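TPR repeat-containing protein (Cytophaga hutchinsonii, PDB 3U4T) is of unknown function but, as a tetratricopeptide-repeat protein, probably offers a helical scaffold for binding partner proteins. Local coordinates at residues 19-23 with 46-50; 38-44 with 59-63; 161-166 with 181-186; 202-206 with 219-224; 240-244 with 256-261. The protein carries 1 engineered substitution. All coordinates share one frame; numbering follows the deposited sequence.

Interaction 1: residues 19-23 with 46-50; sequences YAEAI and CYYEL
Within a region of tetratricopeptide-repeat (TPR) sequence, the first turn of helix 19-31 packs against the last turn of helix 40-49, and Tyr-19 meets Cys-46, Glu-49 and Leu-50 together. The backbones come nearest at Tyr-19 and Cys-46, whose CA atoms are 4.5 Å apart. The Tyr-19 ring is used in two ways. Over one face lies the aliphatic part of Glu-49: its CB is 3.8 Å from the centroid of the Tyr-19 ring and 15° off the normal, a CH-pi contact, and its CG follows over CZ. At the edge, Cys-46 SG lies in the ring plane, 3.5 Å from Tyr-19 CD1, a sulfur-aromatic contact; the same sulfur also touches Ala-22 CB. With CG anti to the carbonyl carbon (chi1 -49°), the Tyr-19 ring swings over toward Glu-49, while its CB meets Leu-50 CG at 3.9 Å. One turn on, Ile-23 meets the Tyr-47 ring with two branches. Its CD1 sits over one face of the Tyr-47 ring, 4.1 Å from the centroid, and also meets Leu-50 CD1 tip to tip. Its CG2 goes to the hydroxyl end of that ring, 3.5 Å from Tyr-47 OH. With alanine replacing Tyr-19, the Glu-49 methylenes and the Cys-46 sulfur would probably lose the ring they pack on, opening a gap between the helix ends. Three more helices border the contact: Tyr-47 rests on Leu-55, Ala-56 and Asp-59 of helix 53-64, Cys-46 touches Phe-14 of helix 6-14, and Glu-49 touches Tyr-79 of helix 74-86.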
# COMPACT_ATOMS: atom_id res chain seq x y z
N TYR A 19 7.65 -20.10 -10.90
CA TYR A 19 8.25 -19.25 -11.90
C TYR A 19 9.50 -19.79 -12.56
O TYR A 19 9.51 -19.99 -13.77
CB TYR A 19 8.50 -17.88 -11.29
CG TYR A 19 7.28 -17.34 -10.58
CD1 TYR A 19 6.08 -17.15 -11.28
CD2 TYR A 19 7.31 -17.07 -9.21
CE1 TYR A 19 4.93 -16.70 -10.63
CE2 TYR A 19 6.17 -16.62 -8.54
CZ TYR A 19 4.99 -16.44 -9.26
OH TYR A 19 3.87 -15.98 -8.62
N ALA A 20 10.54 -20.06 -11.77
CA ALA A 20 11.78 -20.56 -12.35
C ALA A 20 11.59 -21.88 -13.07
O ALA A 20 12.30 -22.18 -14.04
CB ALA A 20 12.85 -20.70 -11.27
N GLU A 21 10.62 -22.66 -12.59
CA GLU A 21 10.31 -23.96 -13.20
C GLU A 21 9.46 -23.76 -14.43
O GLU A 21 9.72 -24.35 -15.47
CB GLU A 21 9.53 -24.85 -12.24
CG GLU A 21 10.36 -25.50 -11.16
CD GLU A 21 10.71 -24.54 -10.06
OE1 GLU A 21 9.79 -23.84 -9.58
OE2 GLU A 21 11.89 -24.50 -9.66
N ALA A 22 8.43 -22.94 -14.30
CA ALA A 22 7.56 -22.67 -15.43
C ALA A 22 8.43 -22.08 -16.53
O ALA A 22 8.21 -22.32 -17.71
CB ALA A 22 6.47 -21.68 -15.02
N ILE A 23 9.44 -21.32 -16.13
CA ILE A 23 10.35 -20.69 -17.08
C ILE A 23 11.17 -21.71 -17.87
O ILE A 23 11.37 -21.54 -19.07
CB ILE A 23 11.31 -19.72 -16.34
CG1 ILE A 23 10.49 -18.54 -15.80
CG2 ILE A 23 12.42 -19.24 -17.27
CD1 ILE A 23 11.25 -17.62 -14.92
N CYS A 46 6.37 -14.54 -14.71
CA CYS A 46 7.31 -15.32 -13.92
C CYS A 46 8.57 -14.46 -13.70
O CYS A 46 8.94 -14.17 -12.55
CB CYS A 46 7.65 -16.64 -14.63
SG CYS A 46 6.25 -17.83 -14.71
N TYR A 47 9.20 -14.02 -14.78
CA TYR A 47 10.40 -13.19 -14.67
C TYR A 47 10.16 -11.96 -13.78
O TYR A 47 11.02 -11.59 -12.98
CB TYR A 47 10.87 -12.74 -16.06
CG TYR A 47 11.66 -13.79 -16.83
CD1 TYR A 47 12.80 -14.37 -16.27
CD2 TYR A 47 11.30 -14.17 -18.13
CE1 TYR A 47 13.56 -15.30 -16.97
CE2 TYR A 47 12.05 -15.11 -18.84
CZ TYR A 47 13.18 -15.67 -18.25
OH TYR A 47 13.94 -16.58 -18.94
N TYR A 48 9.00 -11.34 -13.92
CA TYR A 48 8.66 -10.16 -13.12
C TYR A 48 8.63 -10.47 -11.62
O TYR A 48 9.08 -9.66 -10.81
CB TYR A 48 7.29 -9.62 -13.55
CG TYR A 48 6.74 -8.57 -12.62
CD1 TYR A 48 7.14 -7.24 -12.73
CD2 TYR A 48 5.84 -8.91 -11.62
CE1 TYR A 48 6.66 -6.27 -11.86
CE2 TYR A 48 5.35 -7.96 -10.73
CZ TYR A 48 5.76 -6.64 -10.86
OH TYR A 48 5.29 -5.69 -9.98
N GLU A 49 8.09 -11.63 -11.24
CA GLU A 49 8.02 -12.00 -9.83
C GLU A 49 9.41 -12.37 -9.31
O GLU A 49 9.68 -12.27 -8.11
CB GLU A 49 7.05 -13.17 -9.63
CG GLU A 49 5.58 -12.89 -10.01
CD GLU A 49 4.90 -11.89 -9.11
OE1 GLU A 49 5.42 -11.62 -8.00
OE2 GLU A 49 3.82 -11.37 -9.49
N LEU A 50 10.29 -12.78 -10.21
CA LEU A 50 11.67 -13.13 -9.86
C LEU A 50 12.55 -11.89 -10.07
O LEU A 50 13.78 -12.00 -10.16
CB LEU A 50 12.21 -14.27 -10.74
CG LEU A 50 11.64 -15.68 -10.56
CD1 LEU A 50 12.44 -16.67 -11.40
CD2 LEU A 50 11.71 -16.07 -9.09

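Interaction 2: residues 38-44 with 59-63; sequences YIYNRRA and DIETY
Asn-41 lies flat on the ring of Tyr-63, the amide and ring planes only 6° apart. Its CB stands almost directly over the ring centre, 3.3 Å from the Tyr-63 centroid, a close CH-pi contact. With Asn-41 CG placed between the backbone N and the carbonyl carbon (chi1 64°), the amide continues over the ring toward CE1, its CG 3.4 Å from Tyr-63 CE1. The amide is held from outside as well: Asn-41 ND2 donates to Asp-76 of helix 74-86, and Tyr-63 OH has a weak bond to the same carboxylate. Next to this stack, Tyr-40 CB touches Tyr-63 CB at 3.8 Å, and the Tyr-40 ring is sandwiched. Thr-62 CG2 sits over the centre of one face, 3.6 Å from the Tyr-40 centroid, and Ile-39 CG1 lies over the opposite face. These meetings come from an antiparallel helix pair within a TPR region, helix 40-49 against helix 53-64, whose short segment axes approach to 7.6 Å at 165°. The closeness is evident where Ala-44 CB meets Asp-59 CB at 3.5 Å, two small groups facing each other. Beside them Arg-43, bent at its third torsion, grips the Asp-59 carboxylate side-on in a salt bridge. Arg-43 NE reaches Asp-59 OD2 at 2.9 Å and Arg-43 NH2 reaches Asp-59 OD1 at 3.0 Å, both bonds nearly straight. The carboxylate oxygens lie in the guanidinium plane, whereas the nitrogens approach on the syn sides, tilted from the carboxylate plane. Arg-43 NH2 has a second anionic partner, Glu-30 of helix 19-31.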
# COMPACT_ATOMS: atom_id res chain seq x y z
N TYR A 38 0.66 -17.21 -25.76
CA TYR A 38 0.39 -17.38 -24.33
C TYR A 38 1.48 -17.95 -23.46
O TYR A 38 1.26 -18.15 -22.27
CB TYR A 38 -0.89 -18.18 -24.15
CG TYR A 38 -2.06 -17.52 -24.83
CD1 TYR A 38 -2.45 -16.24 -24.47
CD2 TYR A 38 -2.74 -18.15 -25.88
CE1 TYR A 38 -3.50 -15.58 -25.15
CE2 TYR A 38 -3.78 -17.52 -26.56
CZ TYR A 38 -4.15 -16.24 -26.19
OH TYR A 38 -5.18 -15.61 -26.86
N ILE A 39 2.65 -18.24 -24.03
CA ILE A 39 3.73 -18.73 -23.19
C ILE A 39 4.50 -17.49 -22.76
O ILE A 39 5.11 -17.45 -21.70
CB ILE A 39 4.69 -19.71 -23.95
CG1 ILE A 39 5.53 -18.96 -25.00
CG2 ILE A 39 3.89 -20.81 -24.59
CD1 ILE A 39 6.61 -19.83 -25.64
N TYR A 40 4.43 -16.45 -23.59
CA TYR A 40 5.15 -15.21 -23.34
C TYR A 40 4.58 -14.32 -22.24
O TYR A 40 5.34 -13.79 -21.44
CB TYR A 40 5.29 -14.45 -24.66
CG TYR A 40 6.09 -15.23 -25.68
CD1 TYR A 40 7.48 -15.35 -25.57
CD2 TYR A 40 5.46 -15.91 -26.71
CE1 TYR A 40 8.22 -16.12 -26.47
CE2 TYR A 40 6.19 -16.70 -27.62
CZ TYR A 40 7.57 -16.79 -27.49
OH TYR A 40 8.30 -17.55 -28.39
N ASN A 41 3.26 -14.15 -22.17
CA ASN A 41 2.73 -13.29 -21.12
C ASN A 41 2.89 -13.95 -19.76
O ASN A 41 2.97 -13.27 -18.74
CB ASN A 41 1.26 -12.92 -21.37
CG ASN A 41 0.33 -14.12 -21.34
OD1 ASN A 41 0.69 -15.23 -21.72
ND2 ASN A 41 -0.90 -13.89 -20.90
N ARG A 42 2.95 -15.28 -19.74
CA ARG A 42 3.11 -16.02 -18.49
C ARG A 42 4.57 -16.02 -18.06
O ARG A 42 4.87 -15.88 -16.87
CB ARG A 42 2.61 -17.46 -18.67
CG ARG A 42 1.09 -17.55 -18.80
CD ARG A 42 0.62 -18.99 -18.94
NE ARG A 42 -0.84 -19.09 -18.93
CZ ARG A 42 -1.64 -18.57 -19.85
NH1 ARG A 42 -1.14 -17.90 -20.88
NH2 ARG A 42 -2.96 -18.72 -19.74
N ARG A 43 5.47 -16.17 -19.02
CA ARG A 43 6.89 -16.18 -18.70
C ARG A 43 7.25 -14.78 -18.25
O ARG A 43 8.08 -14.59 -17.36
CB ARG A 43 7.72 -16.59 -19.93
CG ARG A 43 9.14 -17.04 -19.60
CD ARG A 43 9.81 -17.72 -20.80
NE ARG A 43 10.18 -16.77 -21.84
CZ ARG A 43 10.74 -17.12 -23.00
NH1 ARG A 43 10.98 -18.39 -23.28
NH2 ARG A 43 11.07 -16.18 -23.88
N ALA A 44 6.62 -13.78 -18.87
CA ALA A 44 6.89 -12.40 -18.51
C ALA A 44 6.59 -12.19 -17.03
O ALA A 44 7.41 -11.64 -16.30
CB ALA A 44 6.03 -11.47 -19.35
N ASP A 59 9.71 -10.27 -22.77
CA ASP A 59 8.63 -11.24 -22.87
C ASP A 59 7.25 -10.63 -23.03
O ASP A 59 6.45 -11.10 -23.85
CB ASP A 59 8.61 -12.15 -21.64
CG ASP A 59 9.53 -13.36 -21.77
OD1 ASP A 59 10.13 -13.56 -22.85
OD2 ASP A 59 9.64 -14.12 -20.79
N ILE A 60 6.95 -9.59 -22.27
CA ILE A 60 5.63 -9.00 -22.39
C ILE A 60 5.50 -8.30 -23.74
O ILE A 60 4.39 -8.12 -24.25
CB ILE A 60 5.34 -8.01 -21.25
CG1 ILE A 60 3.85 -7.71 -21.20
CG2 ILE A 60 6.13 -6.74 -21.44
CD1 ILE A 60 3.01 -8.93 -20.89
N GLU A 61 6.63 -7.91 -24.33
CA GLU A 61 6.59 -7.23 -25.62
C GLU A 61 6.51 -8.24 -26.75
O GLU A 61 5.91 -7.99 -27.79
CB GLU A 61 7.80 -6.29 -25.76
CG GLU A 61 7.82 -5.21 -24.68
CD GLU A 61 8.92 -4.17 -24.84
OE1 GLU A 61 10.08 -4.56 -25.14
OE2 GLU A 61 8.64 -2.97 -24.65
N THR A 62 7.12 -9.41 -26.55
CA THR A 62 7.06 -10.45 -27.55
C THR A 62 5.59 -10.87 -27.53
O THR A 62 4.96 -11.06 -28.57
CB THR A 62 7.96 -11.64 -27.16
OG1 THR A 62 9.33 -11.26 -27.30
CG2 THR A 62 7.67 -12.85 -28.04
N TYR A 63 5.04 -11.01 -26.33
CA TYR A 63 3.64 -11.37 -26.20
C TYR A 63 2.74 -10.44 -27.05
O TYR A 63 1.98 -10.91 -27.89
CB TYR A 63 3.22 -11.27 -24.74
CG TYR A 63 1.74 -11.45 -24.52
CD1 TYR A 63 1.14 -12.69 -24.71
CD2 TYR A 63 0.95 -10.39 -24.10
CE1 TYR A 63 -0.22 -12.87 -24.48
CE2 TYR A 63 -0.41 -10.56 -23.86
CZ TYR A 63 -0.99 -11.81 -24.05
OH TYR A 63 -2.32 -12.00 -23.82

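Interaction 3: residues 161-166 with 181-186; sequences ADSSFV and WRARAN
Charge pairing joins Arg-182 to Asp-162 across two antiparallel helices, the first in a TPR sequence range, paired as in TPR-type stacks, their segment axes 8.8 Å apart at closest. The arginine, bent at its second and third torsions, presents its side: Arg-182 NE donates to Asp-162 OD1 at 2.9 Å and Arg-182 NH2 to Asp-162 OD2 at 3.1 Å, both nearly straight. Both oxygens lie in the guanidinium plane, yet that plane is turned 42° from the carboxylate. A further bond lies inside helix 176-189, where Asn-186 ND2 donates to Arg-182 O at 2.9 Å, from the opposite face of the carbonyl plane to Asn-186 N.

Apolar contact backs the salt bridge. Val-166 CG2 sits over the centre of the guanidinium face, 3.5 Å from Arg-182 CZ. Farther in, Trp-181 CB lies over the middle of the Phe-165 ring, 3.3 Å from its centroid and 5° off the normal, a CH-pi contact; the two aromatic systems meet obliquely, and Ala-185 CB is at the Phe-165 edge. Trp-181 also meets Tyr-153 of helix 142-154 edge-to-face.

A leucine in place of Arg-182 would probably leave the Asp-162 carboxylate without its charged mate and Val-166 without the flat group it packs on. The chemistry therefore implies a divided interface: aromatic packing on the buried side, and a two-bond ion pair, each charge likely offsetting the other, on the partly exposed side.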
# COMPACT_ATOMS: atom_id res chain seq x y z
N ALA A 161 -9.14 13.37 5.67
CA ALA A 161 -8.31 12.20 5.95
C ALA A 161 -8.96 11.43 7.09
O ALA A 161 -9.00 10.19 7.07
CB ALA A 161 -6.89 12.62 6.37
N ASP A 162 -9.50 12.16 8.07
CA ASP A 162 -10.14 11.55 9.24
C ASP A 162 -11.35 10.71 8.84
O ASP A 162 -11.46 9.55 9.22
CB ASP A 162 -10.56 12.64 10.24
CG ASP A 162 -10.72 12.11 11.67
OD1 ASP A 162 -10.09 11.09 12.02
OD2 ASP A 162 -11.47 12.73 12.46
N SER A 163 -12.25 11.31 8.07
CA SER A 163 -13.46 10.62 7.63
C SER A 163 -13.10 9.36 6.86
O SER A 163 -13.74 8.31 7.01
CB SER A 163 -14.30 11.52 6.72
OG SER A 163 -14.61 12.73 7.38
N SER A 164 -12.07 9.47 6.04
CA SER A 164 -11.61 8.34 5.24
C SER A 164 -11.02 7.29 6.17
O SER A 164 -11.10 6.09 5.88
CB SER A 164 -10.58 8.83 4.21
OG SER A 164 -10.06 7.74 3.47
N PHE A 165 -10.41 7.71 7.27
CA PHE A 165 -9.85 6.74 8.20
C PHE A 165 -10.98 6.13 9.03
O PHE A 165 -10.90 4.98 9.45
CB PHE A 165 -8.80 7.40 9.12
CG PHE A 165 -7.56 7.83 8.40
CD1 PHE A 165 -6.91 6.96 7.51
CD2 PHE A 165 -7.03 9.10 8.59
CE1 PHE A 165 -5.76 7.36 6.82
CE2 PHE A 165 -5.88 9.51 7.92
CZ PHE A 165 -5.25 8.65 7.03
N VAL A 166 -12.04 6.92 9.25
CA VAL A 166 -13.20 6.42 9.97
C VAL A 166 -13.78 5.26 9.16
O VAL A 166 -14.34 4.33 9.72
CB VAL A 166 -14.30 7.49 10.11
CG1 VAL A 166 -15.61 6.84 10.50
CG2 VAL A 166 -13.90 8.51 11.16
N TRP A 181 -3.89 6.45 12.34
CA TRP A 181 -4.13 7.53 11.38
C TRP A 181 -5.19 8.52 11.80
O TRP A 181 -5.09 9.70 11.48
CB TRP A 181 -4.40 6.98 9.98
CG TRP A 181 -3.10 6.56 9.33
CD1 TRP A 181 -2.55 5.31 9.30
CD2 TRP A 181 -2.12 7.44 8.75
NE1 TRP A 181 -1.29 5.35 8.75
CE2 TRP A 181 -1.00 6.65 8.41
CE3 TRP A 181 -2.08 8.82 8.51
CZ2 TRP A 181 0.15 7.19 7.82
CZ3 TRP A 181 -0.94 9.36 7.93
CH2 TRP A 181 0.16 8.54 7.60
N ARG A 182 -6.21 8.06 12.51
CA ARG A 182 -7.23 8.97 13.01
C ARG A 182 -6.50 9.87 14.00
O ARG A 182 -6.71 11.08 14.05
CB ARG A 182 -8.33 8.24 13.77
CG ARG A 182 -9.29 7.47 12.91
CD ARG A 182 -10.67 7.52 13.56
NE ARG A 182 -11.19 8.88 13.59
CZ ARG A 182 -12.32 9.24 14.21
NH1 ARG A 182 -13.04 8.33 14.85
NH2 ARG A 182 -12.73 10.50 14.16
N ALA A 183 -5.61 9.25 14.77
CA ALA A 183 -4.84 9.99 15.75
C ALA A 183 -4.04 11.08 15.03
O ALA A 183 -4.13 12.25 15.37
CB ALA A 183 -3.90 9.04 16.49
N ARG A 184 -3.28 10.67 14.03
CA ARG A 184 -2.47 11.60 13.26
C ARG A 184 -3.30 12.67 12.57
O ARG A 184 -2.92 13.84 12.54
CB ARG A 184 -1.65 10.83 12.23
CG ARG A 184 -0.57 9.98 12.87
CD ARG A 184 0.18 9.18 11.85
NE ARG A 184 1.38 8.55 12.38
CZ ARG A 184 2.13 7.71 11.68
NH1 ARG A 184 1.79 7.43 10.43
NH2 ARG A 184 3.22 7.17 12.20
N ALA A 185 -4.44 12.28 12.03
CA ALA A 185 -5.31 13.22 11.36
C ALA A 185 -5.82 14.27 12.35
O ALA A 185 -5.93 15.46 12.02
CB ALA A 185 -6.47 12.49 10.73
N ASN A 186 -6.13 13.85 13.58
CA ASN A 186 -6.62 14.77 14.59
C ASN A 186 -5.51 15.63 15.23
O ASN A 186 -5.74 16.78 15.60
CB ASN A 186 -7.41 13.99 15.65
CG ASN A 186 -8.86 13.76 15.22
OD1 ASN A 186 -9.71 14.63 15.39
ND2 ASN A 186 -9.14 12.60 14.66

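Interaction 4: residues 202-206 with 219-224; sequences YEKLI and ELIEAN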
# COMPACT_ATOMS: atom_id res chain seq x y z
N TYR A 202 -5.03 7.77 20.22
CA TYR A 202 -3.76 7.17 20.61
C TYR A 202 -4.01 6.26 21.82
O TYR A 202 -3.33 5.24 22.00
CB TYR A 202 -2.72 8.25 20.96
CG TYR A 202 -1.93 8.75 19.76
CD1 TYR A 202 -1.36 7.85 18.86
CD2 TYR A 202 -1.76 10.11 19.52
CE1 TYR A 202 -0.64 8.30 17.74
CE2 TYR A 202 -1.04 10.57 18.40
CZ TYR A 202 -0.49 9.65 17.52
OH TYR A 202 0.19 10.07 16.40
N GLU A 203 -4.99 6.63 22.65
CA GLU A 203 -5.31 5.82 23.82
C GLU A 203 -5.89 4.50 23.33
O GLU A 203 -5.54 3.44 23.85
CB GLU A 203 -6.30 6.54 24.74
CG GLU A 203 -5.64 7.68 25.52
CD GLU A 203 -6.62 8.45 26.38
OE1 GLU A 203 -7.73 8.74 25.90
OE2 GLU A 203 -6.25 8.80 27.52
N LYS A 204 -6.75 4.56 22.31
CA LYS A 204 -7.32 3.34 21.76
C LYS A 204 -6.24 2.53 21.05
O LYS A 204 -6.27 1.30 21.05
CB LYS A 204 -8.46 3.67 20.80
CG LYS A 204 -9.86 3.49 21.39
CD LYS A 204 -10.20 2.00 21.55
CE LYS A 204 -11.66 1.80 21.99
NZ LYS A 204 -12.14 0.41 21.72
N LEU A 205 -5.29 3.23 20.44
CA LEU A 205 -4.19 2.58 19.73
C LEU A 205 -3.40 1.72 20.70
O LEU A 205 -3.02 0.59 20.40
CB LEU A 205 -3.25 3.61 19.14
CG LEU A 205 -2.16 2.93 18.33
CD1 LEU A 205 -2.75 2.48 17.00
CD2 LEU A 205 -1.02 3.87 18.08
N ILE A 206 -3.14 2.27 21.88
CA ILE A 206 -2.41 1.54 22.92
C ILE A 206 -3.33 0.43 23.43
O ILE A 206 -2.86 -0.64 23.81
CB ILE A 206 -2.03 2.47 24.10
CG1 ILE A 206 -1.01 3.50 23.65
CG2 ILE A 206 -1.49 1.65 25.26
CD1 ILE A 206 -0.70 4.56 24.72
N GLU A 219 4.42 2.16 16.89
CA GLU A 219 3.10 2.76 17.10
C GLU A 219 2.89 3.08 18.59
O GLU A 219 2.42 4.16 18.95
CB GLU A 219 1.97 1.83 16.62
CG GLU A 219 1.93 1.50 15.13
CD GLU A 219 3.04 0.55 14.69
OE1 GLU A 219 3.44 -0.33 15.48
OE2 GLU A 219 3.51 0.67 13.54
N LEU A 220 3.25 2.14 19.47
CA LEU A 220 3.09 2.34 20.91
C LEU A 220 3.95 3.48 21.42
O LEU A 220 3.54 4.27 22.28
CB LEU A 220 3.43 1.04 21.66
CG LEU A 220 2.34 -0.02 21.57
CD1 LEU A 220 2.91 -1.36 22.00
CD2 LEU A 220 1.13 0.39 22.44
N ILE A 221 5.16 3.58 20.88
CA ILE A 221 6.07 4.63 21.29
C ILE A 221 5.50 5.97 20.88
O ILE A 221 5.54 6.93 21.65
CB ILE A 221 7.46 4.41 20.66
CG1 ILE A 221 8.16 3.26 21.39
CG2 ILE A 221 8.28 5.69 20.71
CD1 ILE A 221 9.56 2.96 20.89
N GLU A 222 4.96 6.05 19.66
CA GLU A 222 4.36 7.28 19.16
C GLU A 222 3.15 7.66 20.01
O GLU A 222 2.97 8.82 20.38
CB GLU A 222 3.91 7.12 17.70
CG GLU A 222 3.17 8.32 17.10
CD GLU A 222 2.80 8.09 15.64
OE1 GLU A 222 1.84 8.69 15.13
OE2 GLU A 222 3.51 7.28 15.01
N ALA A 223 2.33 6.67 20.32
CA ALA A 223 1.14 6.89 21.12
C ALA A 223 1.53 7.39 22.51
O ALA A 223 0.99 8.37 23.00
CB ALA A 223 0.35 5.60 21.22
N ASN A 224 2.48 6.72 23.15
CA ASN A 224 2.91 7.13 24.48
C ASN A 224 3.59 8.49 24.49
O ASN A 224 3.44 9.25 25.46
CB ASN A 224 3.82 6.07 25.10
CG ASN A 224 3.04 4.91 25.69
OD1 ASN A 224 2.41 5.04 26.74
ND2 ASN A 224 3.08 3.78 25.02
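Glu-219 meets Leu-205 through its CB, 3.9 Å from Leu-205 CD2, which lies still nearer the carbonyl of Glu-219. Leu-220 follows, its CD2 placed 4.0 Å from Ile-206 CG1 as the two side chains cross. Glu-222 stretches out, CG anti to the backbone N (chi1 175°) and the chain extended beyond it, to bring its carboxylate to the hydroxyl end of Tyr-202. Tyr-202 OH donates to Glu-222 OE1, which lies in the ring plane at its edge; the 2.5 Å separation of OH and OE1 is very short and its exact value doubtful. The same OE1 takes a salt bridge from Arg-184 of helix 176-189. Helices 199-209 and 217-233 follow each other in the chain and probably continue the TPR-like stack, antiparallel but splayed, with segment axes at 143° and 9.0 Å apart at closest. Ala-223 fills the middle: its CB is tight against Ile-206 CG1 at 3.5 Å and also touches Tyr-202 CD1 at 3.7 Å. At Asn-224, OD1 lies 3.7 Å from Ile-206 CD1 and accepts from Asn-246 of helix 237-250, while ND2 donates to Leu-220 O from above that carbonyl's plane.

Interaction 5: residues 240-244 with 256-261; sequences ADAAW and KAIDGL
Helices 237-250 and 255-261 run roughly antiparallel, their segment axes at 149° and 9.5 Å apart at closest, and the backbones draw together where Trp-244 CA and Ala-257 CA are 4.9 Å apart. Trp-244 carries most of the contact by laying its indole along the second helix. Its six-membered ring reaches Ala-257, with Trp-244 CE3 only 3.3 Å from Ala-257 CA, and Ala-257 CB also packs beside Trp-244 O. Over one face lie backbone atoms from successive turns. Lys-256 O is 3.9 Å from Trp-244 CZ3, and Gly-260 CA is 4.2 Å from the centroid of the five-membered ring, 20° off the normal, a CH-pi contact. That the backbone can lie against this face fits the missing side chain of Gly-260, since a CB there would run into the ring at CE2. Trp-244 CG is anti to the carbonyl carbon (chi1 -79°), which sends the ring across toward Ala-257 and Gly-260 while CB stays against Leu-261 CG at 3.9 Å. Leu-261 CD2 reaches one turn back on helix 237-250, 3.5 Å from Asp-241 OD1, a packing contact with the carboxylate. Helix 217-233 flanks the pair: Trp-244 meets Tyr-229 edge-to-face and touches Ala-228, while Ala-257 packs further along helix 237-250 on Ile-247 and Leu-248. Helix 255-261, the last of the chain, packs as the end helix of what is probably a TPR-like alpha-helical stack.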
# COMPACT_ATOMS: atom_id res chain seq x y z
N ALA A 240 2.38 11.57 32.95
CA ALA A 240 3.41 11.79 31.93
C ALA A 240 4.61 10.89 32.14
O ALA A 240 5.16 10.33 31.19
CB ALA A 240 3.84 13.25 31.92
N ASP A 241 5.02 10.73 33.39
CA ASP A 241 6.15 9.87 33.68
C ASP A 241 5.83 8.42 33.34
O ASP A 241 6.68 7.68 32.82
CB ASP A 241 6.54 9.99 35.15
CG ASP A 241 7.24 11.30 35.46
OD1 ASP A 241 7.64 12.00 34.50
OD2 ASP A 241 7.39 11.63 36.65
N ALA A 242 4.60 8.01 33.62
CA ALA A 242 4.17 6.64 33.34
C ALA A 242 4.27 6.37 31.84
O ALA A 242 4.69 5.29 31.43
CB ALA A 242 2.72 6.43 33.82
N ALA A 243 3.88 7.35 31.04
CA ALA A 243 3.93 7.18 29.60
C ALA A 243 5.40 7.10 29.19
O ALA A 243 5.77 6.27 28.36
CB ALA A 243 3.24 8.35 28.91
N TRP A 244 6.22 7.96 29.78
CA TRP A 244 7.65 7.98 29.49
C TRP A 244 8.23 6.63 29.86
O TRP A 244 9.21 6.18 29.27
CB TRP A 244 8.35 9.07 30.30
CG TRP A 244 8.20 10.46 29.74
CD1 TRP A 244 7.89 11.59 30.43
CD2 TRP A 244 8.37 10.87 28.37
NE1 TRP A 244 7.87 12.68 29.59
CE2 TRP A 244 8.16 12.26 28.33
CE3 TRP A 244 8.69 10.19 27.19
CZ2 TRP A 244 8.25 12.99 27.14
CZ3 TRP A 244 8.78 10.92 26.01
CH2 TRP A 244 8.57 12.31 26.00
N LYS A 256 14.39 10.51 24.18
CA LYS A 256 13.30 11.43 24.52
C LYS A 256 12.70 11.09 25.88
O LYS A 256 12.47 11.97 26.71
CB LYS A 256 12.18 11.39 23.48
CG LYS A 256 12.46 12.06 22.14
CD LYS A 256 13.14 11.13 21.15
CE LYS A 256 14.62 10.90 21.48
NZ LYS A 256 14.94 9.46 21.72
N ALA A 257 12.42 9.81 26.09
CA ALA A 257 11.83 9.35 27.35
C ALA A 257 12.80 9.45 28.52
O ALA A 257 12.40 9.64 29.67
CB ALA A 257 11.33 7.92 27.20
N ILE A 258 14.09 9.30 28.24
CA ILE A 258 15.09 9.37 29.28
C ILE A 258 15.16 10.80 29.82
O ILE A 258 15.10 11.03 31.03
CB ILE A 258 16.47 8.95 28.75
CG1 ILE A 258 16.48 7.43 28.52
CG2 ILE A 258 17.56 9.34 29.72
CD1 ILE A 258 17.72 6.94 27.78
N ASP A 259 15.26 11.76 28.90
CA ASP A 259 15.36 13.17 29.25
C ASP A 259 14.06 13.76 29.79
O ASP A 259 14.07 14.79 30.47
CB ASP A 259 15.83 13.96 28.02
CG ASP A 259 17.13 13.43 27.46
OD1 ASP A 259 18.13 13.38 28.20
OD2 ASP A 259 17.16 13.06 26.26
N GLY A 260 12.95 13.12 29.48
CA GLY A 260 11.67 13.60 29.96
C GLY A 260 11.48 13.18 31.41
O GLY A 260 10.59 13.70 32.10
N LEU A 261 12.31 12.25 31.87
CA LEU A 261 12.24 11.75 33.24
C LEU A 261 13.23 12.39 34.22
O LEU A 261 12.96 12.47 35.41
CB LEU A 261 12.44 10.24 33.26
CG LEU A 261 11.27 9.38 32.80
CD1 LEU A 261 11.71 7.93 32.75
CD2 LEU A 261 10.07 9.57 33.74

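The five contacts form two groups on opposite sides of the centre of the chain. Interactions 1 and 2, with centres 11 Å apart, share helix 40-49; Tyr-47 CD2 of the first touches Asp-59 OD2 of the second at 3.1 Å. Interactions 3, 4 and 5 follow in series, each centre 14 Å from the next. The salt bridge from Arg-184 NE to Glu-222 OE1, 2.8 Å, ties interaction 3 to interaction 4, and Asn-224 O packs on Ala-243 CB at 3.6 Å between interactions 4 and 5. Between the groups, interactions 1 and 3 are about 23 Å apart at their nearest atoms, and the centres of interactions 2 and 5 are 58 Å apart.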